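Local coordinates for Endonuclease/exonuclease/phosphatase domain-containing protein (Enterococcus faecalis, PDB 3L1W), which is of unknown function but belongs to the endonuclease/exonuclease/phosphatase family and may act as a 3'-5' RNA exonuclease, at residues A190-F202 with K206-Y218. Sequence-based numbering, arbitrary orientation.
Sequences ATHYGPRGTFQNF and KPWAELEEIDYIY
T198 and D215 meet because T198 turns OG1 in between its own backbone N and carbonyl carbon (chi1 62°), while D215 swings CG anti to its carbonyl carbon (chi1 -59°). The T198 hydroxyl then donates to D215 OD2 at 2.6 Å, reaching the carboxylate from its anti side. The same OD2 also bonds H242 ND1, so two partners grip this buried oxygen and probably keep the carboxylate from rotating.

Next to this pair the backbones join. E212 O takes two donors, T198 N at 2.9 Å in a nearly straight bond and F199 N at 3.0 Å, and F199 O accepts from E212 N at 3.2 Å. The F199 ring and the E212 side chain extend together from the bulge, the carboxylate tilted 57° from the ring; I214 CD1 packs on F199 CB.

At the other end P195 lies over one face of the W208 indole, its CD 3.8 Å from the centroid of the six-membered ring in a CH-pi contact. L211 spreads its two methyls: CD1 presses on P195 CB at a tight 3.4 Å, and CD2 rests on Q200 CB. A water ties G197 N to W208 O. In the given conformer of E213, two waters at the guanidinium edge link it to R196. R196 NH2 also bonds N188, while D235 of the second subunit accepts a hydrogen bond from W208 N and I234 of that subunit packs on W208.

Two donors from consecutive residues on one carbonyl make a classic beta bulge, here in the connection between strand 191-193, outermost in its sheet within this chain, and strand 215-220 of the second sheet of the DNase I-like fold; D215 and H242, with T198 behind D215, are consistent with the Asp-His pair of the family's active site.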
loop_
_atom_site.group_PDB
_atom_site.type_symbol
_atom_site.label_atom_id
_atom_site.label_comp_id
_atom_site.label_asym_id
_atom_site.label_seq_id
_atom_site.Cartn_x
_atom_site.Cartn_y
_atom_site.Cartn_z
ATOM N N ALA A 190 -15.254 -7.343 -7.067
ATOM C CA ALA A 190 -14.101 -7.197 -7.941
ATOM C C ALA A 190 -12.946 -7.992 -7.364
ATOM O O ALA A 190 -13.161 -8.901 -6.563
ATOM C CB ALA A 190 -13.730 -5.723 -8.087
ATOM N N THR A 191 -11.726 -7.660 -7.771
ATOM C CA THR A 191 -10.550 -8.315 -7.220
ATOM C C THR A 191 -10.272 -7.791 -5.812
ATOM O O THR A 191 -10.360 -6.589 -5.563
ATOM C CB THR A 191 -9.317 -8.080 -8.114
ATOM O OG1 THR A 191 -9.648 -8.395 -9.473
ATOM C CG2 THR A 191 -8.152 -8.950 -7.662
ATOM N N HIS A 192 -9.968 -8.705 -4.891
ATOM C CA HIS A 192 -9.639 -8.335 -3.516
ATOM C C HIS A 192 -8.187 -8.675 -3.192
ATOM O O HIS A 192 -7.754 -9.806 -3.398
ATOM C CB HIS A 192 -10.549 -9.042 -2.512
ATOM C CG HIS A 192 -10.283 -8.648 -1.092
ATOM N ND1 HIS A 192 -10.713 -7.451 -0.562
ATOM C CD2 HIS A 192 -9.594 -9.270 -0.106
ATOM C CE1 HIS A 192 -10.326 -7.367 0.699
ATOM N NE2 HIS A 192 -9.637 -8.454 0.997
ATOM N N TYR A 193 -7.449 -7.694 -2.678
ATOM C CA TYR A 193 -6.034 -7.872 -2.369
ATOM C C TYR A 193 -5.886 -7.986 -0.862
ATOM O O TYR A 193 -6.502 -7.226 -0.117
ATOM C CB TYR A 193 -5.220 -6.681 -2.902
ATOM C CG TYR A 193 -3.730 -6.781 -2.643
ATOM C CD1 TYR A 193 -2.976 -7.792 -3.221
ATOM C CD2 TYR A 193 -3.078 -5.854 -1.830
ATOM C CE1 TYR A 193 -1.613 -7.891 -2.996
ATOM C CE2 TYR A 193 -1.710 -5.944 -1.588
ATOM C CZ TYR A 193 -0.983 -6.962 -2.179
ATOM O OH TYR A 193 0.369 -7.088 -1.954
ATOM N N GLY A 194 -5.086 -8.946 -0.408
ATOM C CA GLY A 194 -4.902 -9.155 1.013
ATOM C C GLY A 194 -5.918 -10.125 1.591
ATOM O O GLY A 194 -6.702 -10.741 0.861
ATOM N N PRO A 195 -5.916 -10.271 2.917
ATOM C CA PRO A 195 -6.840 -11.220 3.543
ATOM C C PRO A 195 -8.291 -10.745 3.445
ATOM O O PRO A 195 -8.541 -9.538 3.414
ATOM C CB PRO A 195 -6.372 -11.242 5.002
ATOM C CG PRO A 195 -5.763 -9.894 5.224
ATOM C CD PRO A 195 -5.110 -9.526 3.902
ATOM N N ARG A 196 -9.240 -11.679 3.400
ATOM C CA ARG A 196 -10.650 -11.295 3.397
ATOM C C ARG A 196 -11.107 -10.840 4.787
ATOM O O ARG A 196 -12.026 -10.034 4.907
ATOM C CB ARG A 196 -11.527 -12.432 2.858
ATOM C CG ARG A 196 -11.335 -12.689 1.364
ATOM C CD ARG A 196 -12.158 -13.886 0.860
ATOM N NE ARG A 196 -13.593 -13.717 1.084
ATOM C CZ ARG A 196 -14.409 -13.036 0.281
ATOM N NH1 ARG A 196 -13.937 -12.445 -0.809
ATOM N NH2 ARG A 196 -15.700 -12.943 0.570
ATOM N N GLY A 197 -10.454 -11.356 5.825
ATOM C CA GLY A 197 -10.722 -10.939 7.190
ATOM C C GLY A 197 -9.908 -9.719 7.580
ATOM O O GLY A 197 -8.917 -9.382 6.920
ATOM N N THR A 198 -10.319 -9.070 8.669
ATOM C CA THR A 198 -9.811 -7.756 9.014
ATOM C C THR A 198 -9.358 -7.624 10.468
ATOM O O THR A 198 -8.653 -6.685 10.810
ATOM C CB THR A 198 -10.910 -6.697 8.759
ATOM O OG1 THR A 198 -12.032 -6.959 9.605
ATOM C CG2 THR A 198 -11.388 -6.773 7.303
ATOM N N PHE A 199 -9.753 -8.556 11.329
ATOM C CA PHE A 199 -9.418 -8.423 12.741
ATOM C C PHE A 199 -8.379 -9.452 13.195
ATOM O O PHE A 199 -8.629 -10.658 13.111
ATOM C CB PHE A 199 -10.678 -8.548 13.610
ATOM C CG PHE A 199 -10.392 -8.430 15.081
ATOM C CD1 PHE A 199 -10.138 -7.191 15.649
ATOM C CD2 PHE A 199 -10.339 -9.559 15.884
ATOM C CE1 PHE A 199 -9.851 -7.072 17.000
ATOM C CE2 PHE A 199 -10.050 -9.452 17.234
ATOM C CZ PHE A 199 -9.803 -8.204 17.795
ATOM N N GLN A 200 -7.236 -8.977 13.692
ATOM C CA GLN A 200 -6.140 -9.868 14.073
ATOM C C GLN A 200 -5.791 -9.820 15.562
ATOM O O GLN A 200 -4.899 -10.537 16.011
ATOM C CB GLN A 200 -4.875 -9.636 13.211
ATOM C CG GLN A 200 -4.755 -8.280 12.530
ATOM C CD GLN A 200 -4.449 -7.130 13.485
ATOM O OE1 GLN A 200 -4.191 -7.340 14.670
ATOM N NE2 GLN A 200 -4.447 -5.903 12.956
ATOM N N ASN A 201 -6.488 -8.983 16.324
ATOM C CA ASN A 201 -6.289 -8.946 17.773
ATOM C C ASN A 201 -4.844 -8.595 18.176
ATOM O O ASN A 201 -4.369 -9.030 19.229
ATOM C CB ASN A 201 -6.685 -10.298 18.376
ATOM C CG ASN A 201 -6.965 -10.215 19.861
ATOM O OD1 ASN A 201 -7.518 -9.225 20.344
ATOM N ND2 ASN A 201 -6.588 -11.258 20.594
ATOM N N PHE A 202 -4.166 -7.805 17.341
ATOM C CA PHE A 202 -2.765 -7.405 17.551
ATOM C C PHE A 202 -1.789 -8.572 17.455
ATOM O O PHE A 202 -0.651 -8.458 17.898
ATOM C CB PHE A 202 -2.554 -6.697 18.898
ATOM C CG PHE A 202 -2.945 -5.234 18.908
ATOM C CD1 PHE A 202 -3.724 -4.727 19.940
ATOM C CD2 PHE A 202 -2.516 -4.369 17.911
ATOM C CE1 PHE A 202 -4.079 -3.397 19.980
ATOM C CE2 PHE A 202 -2.865 -3.024 17.937
ATOM C CZ PHE A 202 -3.650 -2.538 18.977
ATOM N N LYS A 206 -0.917 -13.996 13.254
ATOM C CA LYS A 206 -2.239 -14.607 13.156
ATOM C C LYS A 206 -2.445 -15.170 11.754
ATOM O O LYS A 206 -2.321 -14.438 10.779
ATOM C CB LYS A 206 -3.305 -13.550 13.445
ATOM C CG LYS A 206 -4.723 -13.991 13.138
ATOM C CD LYS A 206 -5.300 -14.784 14.286
ATOM C CE LYS A 206 -5.339 -13.956 15.559
ATOM N NZ LYS A 206 -5.927 -14.727 16.691
ATOM N N PRO A 207 -2.741 -16.476 11.647
ATOM C CA PRO A 207 -3.043 -17.083 10.342
ATOM C C PRO A 207 -4.256 -16.425 9.694
ATOM O O PRO A 207 -5.233 -16.113 10.379
ATOM C CB PRO A 207 -3.347 -18.542 10.699
ATOM C CG PRO A 207 -2.582 -18.774 11.974
ATOM C CD PRO A 207 -2.701 -17.478 12.724
ATOM N N TRP A 208 -4.193 -16.204 8.387
ATOM C CA TRP A 208 -5.271 -15.487 7.719
ATOM C C TRP A 208 -6.632 -16.176 7.873
ATOM O O TRP A 208 -7.662 -15.504 7.991
ATOM C CB TRP A 208 -4.912 -15.220 6.258
ATOM C CG TRP A 208 -3.924 -14.092 6.104
ATOM C CD1 TRP A 208 -3.221 -13.471 7.104
ATOM C CD2 TRP A 208 -3.531 -13.451 4.883
ATOM N NE1 TRP A 208 -2.416 -12.485 6.576
ATOM C CE2 TRP A 208 -2.592 -12.448 5.219
ATOM C CE3 TRP A 208 -3.885 -13.620 3.542
ATOM C CZ2 TRP A 208 -2.002 -11.622 4.259
ATOM C CZ3 TRP A 208 -3.294 -12.797 2.589
ATOM C CH2 TRP A 208 -2.368 -11.815 2.955
ATOM N N ALA A 209 -6.639 -17.507 7.901
ATOM C CA ALA A 209 -7.887 -18.242 8.054
ATOM C C ALA A 209 -8.533 -17.957 9.413
ATOM O O ALA A 209 -9.733 -18.168 9.596
ATOM C CB ALA A 209 -7.651 -19.727 7.873
ATOM N N GLU A 210 -7.734 -17.454 10.352
ATOM C CA GLU A 210 -8.205 -17.154 11.707
ATOM C C GLU A 210 -8.582 -15.689 11.935
ATOM O O GLU A 210 -9.029 -15.318 13.021
ATOM C CB GLU A 210 -7.155 -17.585 12.731
ATOM C CG GLU A 210 -6.972 -19.098 12.799
ATOM C CD GLU A 210 -5.809 -19.520 13.678
ATOM O OE1 GLU A 210 -5.508 -18.820 14.664
ATOM O OE2 GLU A 210 -5.193 -20.561 13.381
ATOM N N LEU A 211 -8.401 -14.851 10.926
ATOM C CA LEU A 211 -8.859 -13.468 11.045
ATOM C C LEU A 211 -10.379 -13.448 11.162
ATOM O O LEU A 211 -11.060 -14.294 10.586
ATOM C CB LEU A 211 -8.442 -12.664 9.827
ATOM C CG LEU A 211 -6.930 -12.579 9.645
ATOM C CD1 LEU A 211 -6.594 -12.079 8.253
ATOM C CD2 LEU A 211 -6.325 -11.668 10.711
ATOM N N GLU A 212 -10.914 -12.502 11.928
ATOM C CA GLU A 212 -12.355 -12.290 11.934
ATOM C C GLU A 212 -12.735 -11.305 10.830
ATOM O O GLU A 212 -12.049 -10.308 10.614
ATOM C CB GLU A 212 -12.811 -11.766 13.301
ATOM C CG GLU A 212 -12.485 -12.718 14.447
ATOM C CD GLU A 212 -13.005 -12.226 15.784
ATOM O OE1 GLU A 212 -13.972 -11.439 15.796
ATOM O OE2 GLU A 212 -12.437 -12.619 16.823
ATOM N N GLU A 213 -13.817 -11.603 10.120
ATOM C CA GLU A 213 -14.329 -10.713 9.083
ATOM C C GLU A 213 -15.437 -9.855 9.673
ATOM O O GLU A 213 -16.623 -10.205 9.602
ATOM C CB GLU A 213 -14.879 -11.514 7.901
ATOM C CG GLU A 213 -13.845 -12.365 7.196
ATOM C CD GLU A 213 -14.449 -13.328 6.191
ATOM O OE1 GLU A 213 -15.679 -13.285 5.967
ATOM O OE2 GLU A 213 -13.685 -14.140 5.633
ATOM N N ILE A 214 -15.056 -8.731 10.269
ATOM C CA ILE A 214 -16.049 -7.907 10.952
ATOM C C ILE A 214 -16.161 -6.477 10.409
ATOM O O ILE A 214 -17.133 -5.783 10.699
ATOM C CB ILE A 214 -15.837 -7.887 12.489
ATOM C CG1 ILE A 214 -14.444 -7.357 12.862
ATOM C CG2 ILE A 214 -16.088 -9.286 13.081
ATOM C CD1 ILE A 214 -14.230 -7.265 14.385
ATOM N N ASP A 215 -15.192 -6.063 9.594
ATOM C CA ASP A 215 -15.245 -4.741 8.958
ATOM C C ASP A 215 -15.690 -4.904 7.519
ATOM O O ASP A 215 -15.280 -5.853 6.860
ATOM C CB ASP A 215 -13.870 -4.084 8.993
ATOM C CG ASP A 215 -13.356 -3.909 10.399
ATOM O OD1 ASP A 215 -13.881 -3.035 11.109
ATOM O OD2 ASP A 215 -12.440 -4.657 10.801
ATOM N N TYR A 216 -16.510 -3.971 7.037
ATOM C CA TYR A 216 -17.138 -4.067 5.722
ATOM C C TYR A 216 -17.249 -2.722 5.029
ATOM O O TYR A 216 -17.387 -1.678 5.676
ATOM C CB TYR A 216 -18.551 -4.651 5.845
ATOM C CG TYR A 216 -18.563 -6.088 6.296
ATOM C CD1 TYR A 216 -18.713 -7.123 5.381
ATOM C CD2 TYR A 216 -18.392 -6.412 7.635
ATOM C CE1 TYR A 216 -18.703 -8.447 5.793
ATOM C CE2 TYR A 216 -18.365 -7.727 8.052
ATOM C CZ TYR A 216 -18.527 -8.735 7.133
ATOM O OH TYR A 216 -18.511 -10.039 7.554
ATOM N N ILE A 217 -17.204 -2.766 3.701
ATOM C CA ILE A 217 -17.562 -1.623 2.884
ATOM C C ILE A 217 -18.712 -2.061 1.993
ATOM O O ILE A 217 -18.524 -2.814 1.035
ATOM C CB ILE A 217 -16.369 -1.113 2.047
ATOM C CG1 ILE A 217 -15.258 -0.607 2.967
ATOM C CG2 ILE A 217 -16.813 -0.014 1.080
ATOM C CD1 ILE A 217 -14.009 -0.106 2.195
ATOM N N TYR A 218 -19.911 -1.603 2.341
ATOM C CA TYR A 218 -21.119 -1.916 1.579
ATOM C C TYR A 218 -21.445 -0.754 0.650
ATOM O O TYR A 218 -21.326 0.416 1.037
ATOM C CB TYR A 218 -22.300 -2.177 2.528
ATOM C CG TYR A 218 -22.414 -3.613 2.996
ATOM C CD1 TYR A 218 -22.984 -4.577 2.178
ATOM C CD2 TYR A 218 -21.984 -3.995 4.267
ATOM C CE1 TYR A 218 -23.106 -5.896 2.596
ATOM C CE2 TYR A 218 -22.103 -5.315 4.703
ATOM C CZ TYR A 218 -22.668 -6.258 3.858
ATOM O OH TYR A 218 -22.802 -7.563 4.263
HETATM O O HOH W 1 -13.560 -15.672 3.577
HETATM O O HOH W 2 -16.540 -14.094 3.115
HETATM O O HOH W 3 -9.031 -14.004 6.036
HETATM O O HOH W 4 -8.538 -12.753 15.006
HETATM O O HOH W 5 -4.940 -13.566 19.269
#